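Local coordinates for protein naphthalene dioxygenase large subunit (Rhodococcus sp., PDB 2B1X) that serves as the large subunit of a Rieske-type non-haem iron oxygenase, carrying a [2Fe-2S] cluster and a mononuclear iron site, at residues V198-W203 against N375-T380; L205-F210 against R324-L329; M218-S223 against Q370-N375. All coordinates share one frame; numbering follows the deposited sequence.

How the interactions relate
From the N terminus, the Rieske region comes first and the three contacts follow in the catalytic region. Interaction 1 starts at the end of strand 188-199, an outermost strand of the large antiparallel sheet, and closes a loop of 171 residues by docking on helix 369-382. Nested inside it, interaction 2 sets the next element, helix 204-212, against strand 318-330 of the same sheet. Interaction 3 begins within the loop of interaction 1, with which it shares N375, and crosses interaction 2. Interactions 1 and 2 thus join the sheet to helices 369-382 and 204-212, while interaction 3 joins helix 369-382 to helices 217-220 and 222-227 at the iron, near the second subunit.

Interaction 1. Residues V198-W203 against N375-T380; sequences VIDANW and NWRSIT
D200 and R377 both turn their CG atoms into the position between backbone N and carbonyl carbon (chi1 44° and 66°), which brings carboxylate and guanidinium together beside helix 369-382. A bend at chi3 then presents the arginine side-on. Its NE donates an almost straight bond to D200 OD1 at 2.8 Å, with the oxygen lying close to the guanidinium plane, while R377 NH2 reaches D200 OD2 at 2.9 Å along a more bent path. Because the two flat groups are turned 44° from each other, the bidentate salt bridge is twisted. NH1, left over from this grip, pairs with E374 nearly one helical turn earlier, and H166 of a small subunit packs on both residues. D200 is the centre of an inverse gamma turn, by which the chain leaves strand 188-199 of the catalytic domain's antiparallel sheet and heads for helix 204-212. A water ties this turn to the helix, donating to D200 O and to R377 O. Further along, A201 lays its CB against W376 CB, 3.6 Å away, and brings the backbone close to T380. The OG1 of T380 accepts from N202 N at 3.1 Å and itself donates to W376 O over 2.9 Å, arriving at that carbonyl from the face opposite the one used by T380 N. The side chain of N202 turns elsewhere, its OD1 to K204 and its ND2 to P331 O. W376 also reaches the second subunit, its NE1 hydrogen-bonded to Y110 OH there.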
loop_
_atom_site.group_PDB
_atom_site.type_symbol
_atom_site.label_atom_id
_atom_site.label_comp_id
_atom_site.label_asym_id
_atom_site.label_seq_id
_atom_site.Cartn_x
_atom_site.Cartn_y
_atom_site.Cartn_z
ATOM N N VAL A 198 -0.697 -8.406 -12.054
ATOM C CA VAL A 198 -1.074 -6.987 -11.979
ATOM C C VAL A 198 -0.049 -6.059 -12.654
ATOM O O VAL A 198 1.144 -6.159 -12.390
ATOM C CB VAL A 198 -1.248 -6.582 -10.510
ATOM C CG1 VAL A 198 -1.499 -5.059 -10.360
ATOM C CG2 VAL A 198 -2.380 -7.402 -9.891
ATOM N N ILE A 199 -0.520 -5.176 -13.538
ATOM C CA ILE A 199 0.350 -4.221 -14.225
ATOM C C ILE A 199 -0.192 -2.854 -13.788
ATOM O O ILE A 199 -1.401 -2.615 -13.864
ATOM C CB ILE A 199 0.298 -4.373 -15.797
ATOM C CG1 ILE A 199 0.865 -5.725 -16.276
ATOM C CG2 ILE A 199 1.129 -3.264 -16.476
ATOM C CD1 ILE A 199 0.747 -5.900 -17.837
ATOM N N ASP A 200 0.691 -1.962 -13.339
ATOM C CA ASP A 200 0.295 -0.598 -13.006
ATOM C C ASP A 200 0.109 0.253 -14.281
ATOM O O ASP A 200 0.850 1.211 -14.507
ATOM C CB ASP A 200 1.285 0.030 -11.991
ATOM C CG ASP A 200 2.773 -0.244 -12.339
ATOM O OD1 ASP A 200 3.076 -1.226 -13.075
ATOM O OD2 ASP A 200 3.700 0.490 -11.899
ATOM N N ALA A 201 -0.874 -0.131 -15.129
ATOM C CA ALA A 201 -1.234 0.605 -16.341
ATOM C C ALA A 201 -2.754 0.626 -16.495
ATOM O O ALA A 201 -3.474 -0.235 -15.954
ATOM C CB ALA A 201 -0.612 -0.081 -17.576
ATOM N N ASN A 202 -3.263 1.571 -17.278
ATOM C CA ASN A 202 -4.683 1.562 -17.602
ATOM C C ASN A 202 -4.964 0.435 -18.606
ATOM O O ASN A 202 -4.160 0.206 -19.549
ATOM C CB ASN A 202 -5.135 2.909 -18.169
ATOM C CG ASN A 202 -6.653 3.015 -18.260
ATOM O OD1 ASN A 202 -7.222 2.874 -19.323
ATOM N ND2 ASN A 202 -7.300 3.258 -17.139
ATOM N N TRP A 203 -6.081 -0.283 -18.409
ATOM C CA TRP A 203 -6.472 -1.371 -19.320
ATOM C C TRP A 203 -6.543 -1.021 -20.822
ATOM O O TRP A 203 -6.247 -1.866 -21.707
ATOM C CB TRP A 203 -7.826 -1.948 -18.836
ATOM C CG TRP A 203 -9.035 -1.047 -19.057
ATOM C CD1 TRP A 203 -9.526 -0.079 -18.206
ATOM C CD2 TRP A 203 -9.867 -1.017 -20.208
ATOM N NE1 TRP A 203 -10.630 0.530 -18.762
ATOM C CE2 TRP A 203 -10.854 -0.018 -19.999
ATOM C CE3 TRP A 203 -9.862 -1.705 -21.433
ATOM C CZ2 TRP A 203 -11.844 0.269 -20.949
ATOM C CZ3 TRP A 203 -10.849 -1.430 -22.354
ATOM C CH2 TRP A 203 -11.821 -0.452 -22.113
ATOM N N ASN A 375 6.153 -0.482 -21.320
ATOM C CA ASN A 375 5.641 0.691 -22.029
ATOM C C ASN A 375 4.304 1.232 -21.485
ATOM O O ASN A 375 4.135 2.444 -21.341
ATOM C CB ASN A 375 5.501 0.421 -23.525
ATOM C CG ASN A 375 6.874 0.283 -24.255
ATOM O OD1 ASN A 375 7.935 0.582 -23.714
ATOM N ND2 ASN A 375 6.819 -0.202 -25.467
ATOM N N TRP A 376 3.353 0.339 -21.201
ATOM C CA TRP A 376 2.029 0.776 -20.749
ATOM C C TRP A 376 2.106 1.387 -19.379
ATOM O O TRP A 376 1.419 2.337 -19.133
ATOM C CB TRP A 376 0.960 -0.351 -20.803
ATOM C CG TRP A 376 0.902 -1.005 -22.191
ATOM C CD1 TRP A 376 1.128 -0.375 -23.386
ATOM C CD2 TRP A 376 0.578 -2.370 -22.510
ATOM N NE1 TRP A 376 1.025 -1.281 -24.420
ATOM C CE2 TRP A 376 0.669 -2.507 -23.917
ATOM C CE3 TRP A 376 0.221 -3.499 -21.750
ATOM C CZ2 TRP A 376 0.402 -3.709 -24.581
ATOM C CZ3 TRP A 376 0.002 -4.713 -22.412
ATOM C CH2 TRP A 376 0.063 -4.801 -23.803
ATOM N N ARG A 377 2.927 0.828 -18.476
ATOM C CA ARG A 377 3.023 1.434 -17.141
ATOM C C ARG A 377 3.686 2.799 -17.166
ATOM O O ARG A 377 3.296 3.724 -16.424
ATOM C CB ARG A 377 3.718 0.493 -16.143
ATOM C CG ARG A 377 5.212 0.201 -16.428
ATOM C CD ARG A 377 5.701 -1.066 -15.692
ATOM N NE ARG A 377 5.638 -0.827 -14.256
ATOM C CZ ARG A 377 6.639 -0.300 -13.540
ATOM N NH1 ARG A 377 7.813 0.003 -14.114
ATOM N NH2 ARG A 377 6.470 -0.090 -12.241
ATOM N N SER A 378 4.673 2.945 -18.052
ATOM C CA SER A 378 5.327 4.237 -18.244
ATOM C C SER A 378 4.359 5.336 -18.749
ATOM O O SER A 378 4.355 6.447 -18.194
ATOM C CB SER A 378 6.503 4.080 -19.226
ATOM O OG SER A 378 7.008 5.344 -19.626
ATOM N N ILE A 379 3.597 5.038 -19.821
ATOM C CA ILE A 379 2.598 5.975 -20.354
ATOM C C ILE A 379 1.625 6.356 -19.246
ATOM O O ILE A 379 1.334 7.554 -19.025
ATOM C CB ILE A 379 1.773 5.296 -21.461
ATOM C CG1 ILE A 379 2.640 4.928 -22.660
ATOM C CG2 ILE A 379 0.601 6.198 -21.918
ATOM C CD1 ILE A 379 1.869 4.084 -23.671
ATOM N N THR A 380 1.147 5.340 -18.519
ATOM C CA THR A 380 0.119 5.564 -17.488
ATOM C C THR A 380 0.607 6.541 -16.431
ATOM O O THR A 380 -0.116 7.418 -16.040
ATOM C CB THR A 380 -0.239 4.200 -16.847
ATOM O OG1 THR A 380 -0.910 3.425 -17.852
ATOM C CG2 THR A 380 -1.297 4.370 -15.743
HETATM O O HOH W 1 2.339 3.526 -13.807
#

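Interaction 2. Residues L205-F210 against R324-L329; sequences LGADNF and RLWHPL
The indole of W326 lies between helix 204-212 and its own strand, with G206 over one face and R324 on the other. The CA of G206 stands 3.9 Å from the centroid of the five-membered ring and only 17° off the ring normal, a CH-pi contact made by backbone. With no side chain in the way, the helix settles directly on the indole: G206 C comes within 3.4 Å of W326 NE1, and the A207 CB touches W326 CD1 at 4.0 Å. On the opposite face the aliphatic CG of R324 lies 3.6 Å above the plane, displaced toward the rim.

F210 approaches differently. Its CD1 meets W326 CZ2 at the indole's edge, 3.8 Å away, and the ring planes are inclined by 48°, so the pair is oblique. R324 bends at chi2 and chi3, and this carries its guanidinium round to F210, where R324 NH1 sits 3.5 Å from F210 CZ; the two side chains cross at about a right angle. The polar ends are satisfied outside the contact. W326 NE1 donates to S303 OG, so the indole is held by a hydrogen bond as well as packed over both faces, while R324 NH1 forms a salt bridge with E369. An edge-to-face pairing of W326 with W376 links the same indole to helix 369-382.

Segments 205-210 and 324-329 run at 149° to each other, nearer antiparallel than parallel, their axes 8.8 Å apart at closest approach. W326 and F210 fill the interface between helix 204-212 and the antiparallel sheet of the catalytic domain, which belongs to the Bet v 1-like clan, where helices pack on a curved antiparallel sheet.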
loop_
_atom_site.group_PDB
_atom_site.type_symbol
_atom_site.label_atom_id
_atom_site.label_comp_id
_atom_site.label_asym_id
_atom_site.label_seq_id
_atom_site.Cartn_x
_atom_site.Cartn_y
_atom_site.Cartn_z
ATOM N N LEU A 205 -4.733 0.673 -22.707
ATOM C CA LEU A 205 -3.476 0.657 -23.434
ATOM C C LEU A 205 -3.187 -0.721 -24.028
ATOM O O LEU A 205 -2.576 -0.801 -25.101
ATOM C CB LEU A 205 -2.319 1.127 -22.537
ATOM C CG LEU A 205 -2.394 2.569 -21.972
ATOM C CD1 LEU A 205 -1.290 2.838 -20.952
ATOM C CD2 LEU A 205 -2.246 3.535 -23.156
ATOM N N GLY A 206 -3.568 -1.799 -23.316
ATOM C CA GLY A 206 -3.521 -3.150 -23.862
ATOM C C GLY A 206 -4.525 -3.308 -25.000
ATOM O O GLY A 206 -4.210 -3.822 -26.066
ATOM N N ALA A 207 -5.743 -2.832 -24.784
ATOM C CA ALA A 207 -6.767 -2.937 -25.809
ATOM C C ALA A 207 -6.387 -2.178 -27.110
ATOM O O ALA A 207 -6.530 -2.717 -28.236
ATOM C CB ALA A 207 -8.099 -2.456 -25.229
ATOM N N ASP A 208 -5.860 -0.961 -26.948
ATOM C CA ASP A 208 -5.369 -0.083 -28.043
ATOM C C ASP A 208 -4.256 -0.766 -28.856
ATOM O O ASP A 208 -4.218 -0.711 -30.102
ATOM C CB ASP A 208 -4.824 1.230 -27.399
ATOM C CG ASP A 208 -4.162 2.187 -28.395
ATOM O OD1 ASP A 208 -2.886 2.218 -28.506
ATOM O OD2 ASP A 208 -4.831 2.976 -29.104
ATOM N N ASN A 209 -3.347 -1.420 -28.144
ATOM C CA ASN A 209 -2.225 -2.097 -28.754
ATOM C C ASN A 209 -2.653 -3.267 -29.646
ATOM O O ASN A 209 -2.213 -3.371 -30.810
ATOM C CB ASN A 209 -1.232 -2.527 -27.663
ATOM C CG ASN A 209 -0.031 -3.265 -28.224
ATOM O OD1 ASN A 209 -0.156 -4.396 -28.613
ATOM N ND2 ASN A 209 1.129 -2.611 -28.280
ATOM N N PHE A 210 -3.520 -4.134 -29.124
ATOM C CA PHE A 210 -3.934 -5.311 -29.870
ATOM C C PHE A 210 -4.984 -4.997 -30.925
ATOM O O PHE A 210 -5.057 -5.733 -31.864
ATOM C CB PHE A 210 -4.422 -6.472 -28.956
ATOM C CG PHE A 210 -3.325 -7.381 -28.488
ATOM C CD1 PHE A 210 -2.403 -6.949 -27.534
ATOM C CD2 PHE A 210 -3.170 -8.657 -29.043
ATOM C CE1 PHE A 210 -1.366 -7.783 -27.085
ATOM C CE2 PHE A 210 -2.101 -9.514 -28.630
ATOM C CZ PHE A 210 -1.189 -9.065 -27.651
ATOM N N ARG A 324 -6.760 -12.738 -24.109
ATOM C CA ARG A 324 -6.409 -12.127 -22.837
ATOM C C ARG A 324 -7.436 -11.051 -22.466
ATOM O O ARG A 324 -7.968 -10.376 -23.349
ATOM C CB ARG A 324 -4.983 -11.531 -22.902
ATOM C CG ARG A 324 -4.717 -10.695 -24.173
ATOM C CD ARG A 324 -4.022 -11.481 -25.317
ATOM N NE ARG A 324 -2.942 -12.280 -24.749
ATOM C CZ ARG A 324 -1.785 -11.777 -24.328
ATOM N NH1 ARG A 324 -1.518 -10.469 -24.503
ATOM N NH2 ARG A 324 -0.895 -12.585 -23.762
ATOM N N LEU A 325 -7.706 -10.928 -21.166
ATOM C CA LEU A 325 -8.443 -9.833 -20.575
ATOM C C LEU A 325 -7.531 -8.757 -20.018
ATOM O O LEU A 325 -6.537 -9.029 -19.306
ATOM C CB LEU A 325 -9.338 -10.340 -19.448
ATOM C CG LEU A 325 -10.580 -11.128 -19.926
ATOM C CD1 LEU A 325 -11.165 -11.945 -18.787
ATOM C CD2 LEU A 325 -11.633 -10.151 -20.542
ATOM N N TRP A 326 -7.869 -7.515 -20.325
ATOM C CA TRP A 326 -7.212 -6.409 -19.664
ATOM C C TRP A 326 -8.216 -6.011 -18.600
ATOM O O TRP A 326 -9.098 -5.193 -18.842
ATOM C CB TRP A 326 -6.903 -5.261 -20.644
ATOM C CG TRP A 326 -6.320 -5.715 -21.914
ATOM C CD1 TRP A 326 -6.924 -5.719 -23.172
ATOM C CD2 TRP A 326 -5.013 -6.273 -22.095
ATOM N NE1 TRP A 326 -6.047 -6.230 -24.096
ATOM C CE2 TRP A 326 -4.863 -6.556 -23.470
ATOM C CE3 TRP A 326 -3.928 -6.538 -21.224
ATOM C CZ2 TRP A 326 -3.699 -7.118 -24.003
ATOM C CZ3 TRP A 326 -2.747 -7.090 -21.774
ATOM C CH2 TRP A 326 -2.660 -7.378 -23.167
ATOM N N HIS A 327 -8.106 -6.636 -17.433
ATOM C CA HIS A 327 -9.123 -6.416 -16.402
ATOM C C HIS A 327 -8.939 -5.088 -15.632
ATOM O O HIS A 327 -7.911 -4.878 -15.016
ATOM C CB HIS A 327 -9.215 -7.603 -15.430
ATOM C CG HIS A 327 -10.348 -7.467 -14.487
ATOM N ND1 HIS A 327 -10.164 -7.297 -13.128
ATOM C CD2 HIS A 327 -11.680 -7.378 -14.711
ATOM C CE1 HIS A 327 -11.342 -7.154 -12.549
ATOM N NE2 HIS A 327 -12.273 -7.171 -13.490
ATOM N N PRO A 328 -9.935 -4.201 -15.642
ATOM C CA PRO A 328 -9.788 -2.900 -14.969
ATOM C C PRO A 328 -9.814 -2.926 -13.418
ATOM O O PRO A 328 -10.822 -3.334 -12.772
ATOM C CB PRO A 328 -10.996 -2.095 -15.489
ATOM C CG PRO A 328 -12.047 -3.127 -15.717
ATOM C CD PRO A 328 -11.266 -4.349 -16.283
ATOM N N LEU A 329 -8.739 -2.425 -12.824
ATOM C CA LEU A 329 -8.612 -2.434 -11.358
ATOM C C LEU A 329 -8.710 -0.991 -10.829
ATOM O O LEU A 329 -9.173 -0.758 -9.715
ATOM C CB LEU A 329 -7.287 -3.077 -10.951
ATOM C CG LEU A 329 -7.188 -4.598 -10.994
ATOM C CD1 LEU A 329 -5.820 -5.043 -10.451
ATOM C CD2 LEU A 329 -8.337 -5.232 -10.172
#

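Interaction 3. Residues M218-S223 against Q370-N375; sequences MMTHRS and QDDAEN. With FE (Fe (III) ion), chain G.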
loop_
_atom_site.group_PDB
_atom_site.type_symbol
_atom_site.label_atom_id
_atom_site.label_comp_id
_atom_site.label_asym_id
_atom_site.label_seq_id
_atom_site.Cartn_x
_atom_site.Cartn_y
_atom_site.Cartn_z
ATOM N N MET A 218 8.697 -2.857 -34.391
ATOM C CA MET A 218 10.091 -2.491 -34.761
ATOM C C MET A 218 10.919 -1.907 -33.589
ATOM O O MET A 218 12.107 -2.196 -33.471
ATOM C CB MET A 218 10.146 -1.558 -35.975
ATOM C CG MET A 218 9.374 -2.028 -37.229
ATOM S SD MET A 218 9.508 -0.711 -38.568
ATOM C CE MET A 218 8.109 0.352 -38.098
ATOM N N MET A 219 10.296 -1.067 -32.752
ATOM C CA MET A 219 10.998 -0.505 -31.597
ATOM C C MET A 219 10.781 -1.275 -30.281
ATOM O O MET A 219 11.755 -1.687 -29.632
ATOM C CB MET A 219 10.690 0.962 -31.417
ATOM C CG MET A 219 11.566 1.626 -30.323
ATOM S SD MET A 219 13.255 1.954 -30.950
ATOM C CE MET A 219 14.036 0.522 -30.669
ATOM N N THR A 220 9.517 -1.490 -29.894
ATOM C CA THR A 220 9.249 -2.207 -28.635
ATOM C C THR A 220 9.912 -3.583 -28.619
ATOM O O THR A 220 10.446 -4.045 -27.588
ATOM C CB THR A 220 7.723 -2.385 -28.392
ATOM O OG1 THR A 220 7.110 -1.093 -28.233
ATOM C CG2 THR A 220 7.472 -3.067 -27.029
ATOM N N HIS A 221 9.844 -4.252 -29.758
ATOM C CA HIS A 221 10.353 -5.603 -29.874
ATOM C C HIS A 221 11.639 -5.730 -30.689
ATOM O O HIS A 221 11.942 -6.810 -31.236
ATOM C CB HIS A 221 9.236 -6.513 -30.403
ATOM C CG HIS A 221 8.015 -6.485 -29.544
ATOM N ND1 HIS A 221 8.078 -6.679 -28.179
ATOM C CD2 HIS A 221 6.717 -6.215 -29.832
ATOM C CE1 HIS A 221 6.866 -6.542 -27.666
ATOM N NE2 HIS A 221 6.025 -6.259 -28.643
ATOM N N ARG A 222 12.402 -4.638 -30.728
ATOM C CA ARG A 222 13.689 -4.581 -31.373
ATOM C C ARG A 222 14.641 -5.679 -30.881
ATOM O O ARG A 222 15.352 -6.266 -31.694
ATOM C CB ARG A 222 14.332 -3.216 -31.153
ATOM C CG ARG A 222 15.661 -3.002 -31.892
ATOM C CD ARG A 222 15.623 -3.286 -33.398
ATOM N NE ARG A 222 16.977 -3.385 -33.950
ATOM C CZ ARG A 222 17.274 -3.593 -35.229
ATOM N NH1 ARG A 222 16.319 -3.761 -36.131
ATOM N NH2 ARG A 222 18.550 -3.632 -35.594
ATOM N N SER A 223 14.657 -5.953 -29.572
ATOM C CA SER A 223 15.462 -7.056 -29.035
ATOM C C SER A 223 15.124 -8.381 -29.713
ATOM O O SER A 223 16.014 -9.192 -29.975
ATOM C CB SER A 223 15.259 -7.193 -27.530
ATOM O OG SER A 223 13.920 -7.575 -27.240
ATOM N N GLN A 370 6.795 -8.722 -21.838
ATOM C CA GLN A 370 7.388 -8.005 -20.718
ATOM C C GLN A 370 7.728 -6.556 -21.076
ATOM O O GLN A 370 7.593 -5.679 -20.224
ATOM C CB GLN A 370 8.575 -8.773 -20.114
ATOM C CG GLN A 370 9.805 -8.876 -20.994
ATOM C CD GLN A 370 10.858 -9.747 -20.337
ATOM O OE1 GLN A 370 11.886 -9.230 -19.871
ATOM N NE2 GLN A 370 10.604 -11.066 -20.280
ATOM N N ASP A 371 8.138 -6.293 -22.321
ATOM C CA ASP A 371 8.380 -4.908 -22.752
ATOM C C ASP A 371 7.116 -4.124 -23.035
ATOM O O ASP A 371 7.069 -2.901 -22.801
ATOM C CB ASP A 371 9.256 -4.840 -24.012
ATOM C CG ASP A 371 10.684 -5.275 -23.773
ATOM O OD1 ASP A 371 11.151 -5.460 -22.602
ATOM O OD2 ASP A 371 11.427 -5.460 -24.733
ATOM N N ASP A 372 6.105 -4.803 -23.602
ATOM C CA ASP A 372 4.777 -4.206 -23.731
ATOM C C ASP A 372 4.309 -3.677 -22.385
ATOM O O ASP A 372 3.853 -2.526 -22.290
ATOM C CB ASP A 372 3.740 -5.206 -24.308
ATOM C CG ASP A 372 3.975 -5.509 -25.766
ATOM O OD1 ASP A 372 4.103 -4.547 -26.569
ATOM O OD2 ASP A 372 4.072 -6.678 -26.225
ATOM N N ALA A 373 4.445 -4.493 -21.338
ATOM C CA ALA A 373 4.034 -4.078 -20.010
ATOM C C ALA A 373 4.777 -2.827 -19.531
ATOM O O ALA A 373 4.182 -1.932 -18.922
ATOM C CB ALA A 373 4.213 -5.222 -18.959
ATOM N N GLU A 374 6.090 -2.816 -19.724
ATOM C CA GLU A 374 6.890 -1.669 -19.320
ATOM C C GLU A 374 6.404 -0.394 -20.025
ATOM O O GLU A 374 6.242 0.654 -19.384
ATOM C CB GLU A 374 8.378 -1.921 -19.547
ATOM C CG GLU A 374 9.270 -0.703 -19.281
ATOM C CD GLU A 374 9.518 -0.385 -17.801
ATOM O OE1 GLU A 374 9.101 -1.138 -16.864
ATOM O OE2 GLU A 374 10.177 0.644 -17.552
ATOM N N ASN A 375 6.153 -0.482 -21.320
ATOM C CA ASN A 375 5.641 0.691 -22.029
ATOM C C ASN A 375 4.304 1.232 -21.485
ATOM O O ASN A 375 4.135 2.444 -21.341
ATOM C CB ASN A 375 5.501 0.421 -23.525
ATOM C CG ASN A 375 6.874 0.283 -24.255
ATOM O OD1 ASN A 375 7.935 0.582 -23.714
ATOM N ND2 ASN A 375 6.819 -0.202 -25.467
HETATM FE FE FE G . 3.917 -5.978 -28.434
HETATM O O HOH W 2 10.330 -7.051 -26.637
HETATM O O HOH W 3 3.405 -7.486 -29.972
HETATM O O HOH W 4 1.695 -6.213 -27.986
#
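A single iron ion joins H221 and D372 across the contact, with D372 chelating it through both carboxylate oxygens. H221 NE2 coordinates the metal at 2.1 Å, D372 OD1 at 2.4 Å and D372 OD2 at 2.3 Å. The 3.1 Å between H221 NE2 and D372 OD2 is the ordinary result of a shared metal. The imidazole and carboxylate planes stand 78° apart, with D372 OD2 at the ring's edge. Two waters occupy further positions on the iron.

The iron at NE2 and a water at ND1 together hold the ring's rotation. H221 ND1 donates to this water, 2.8 Å away and in the ring plane, and the water donates in turn to D371 OD2, making D371 a second-shell residue. CG of H221 points away from its own carbonyl carbon (chi1 -57°), turning the ring from the break between two short helices toward helix 369-382. The methyl CG2 of T220 covers one face of the imidazole, 3.6 Å above it and toward the rim.

D371 OD2 also lies 3.3 Å from T220 O, two acceptors side by side; the water and R80 of a small subunit, both bonded to D371 OD2, probably offset this. T220 OG1 lies within hydrogen-bonding reach of the carbonyls of P109 and Y110 of the second subunit, which must share its single proton; Y110 belongs to that subunit's iron-sulfur cluster pocket. With H216 as the third protein ligand, H221 and D372 form the facial triad of two histidines and one carboxylate characteristic of the mononuclear iron site in Rieske oxygenases.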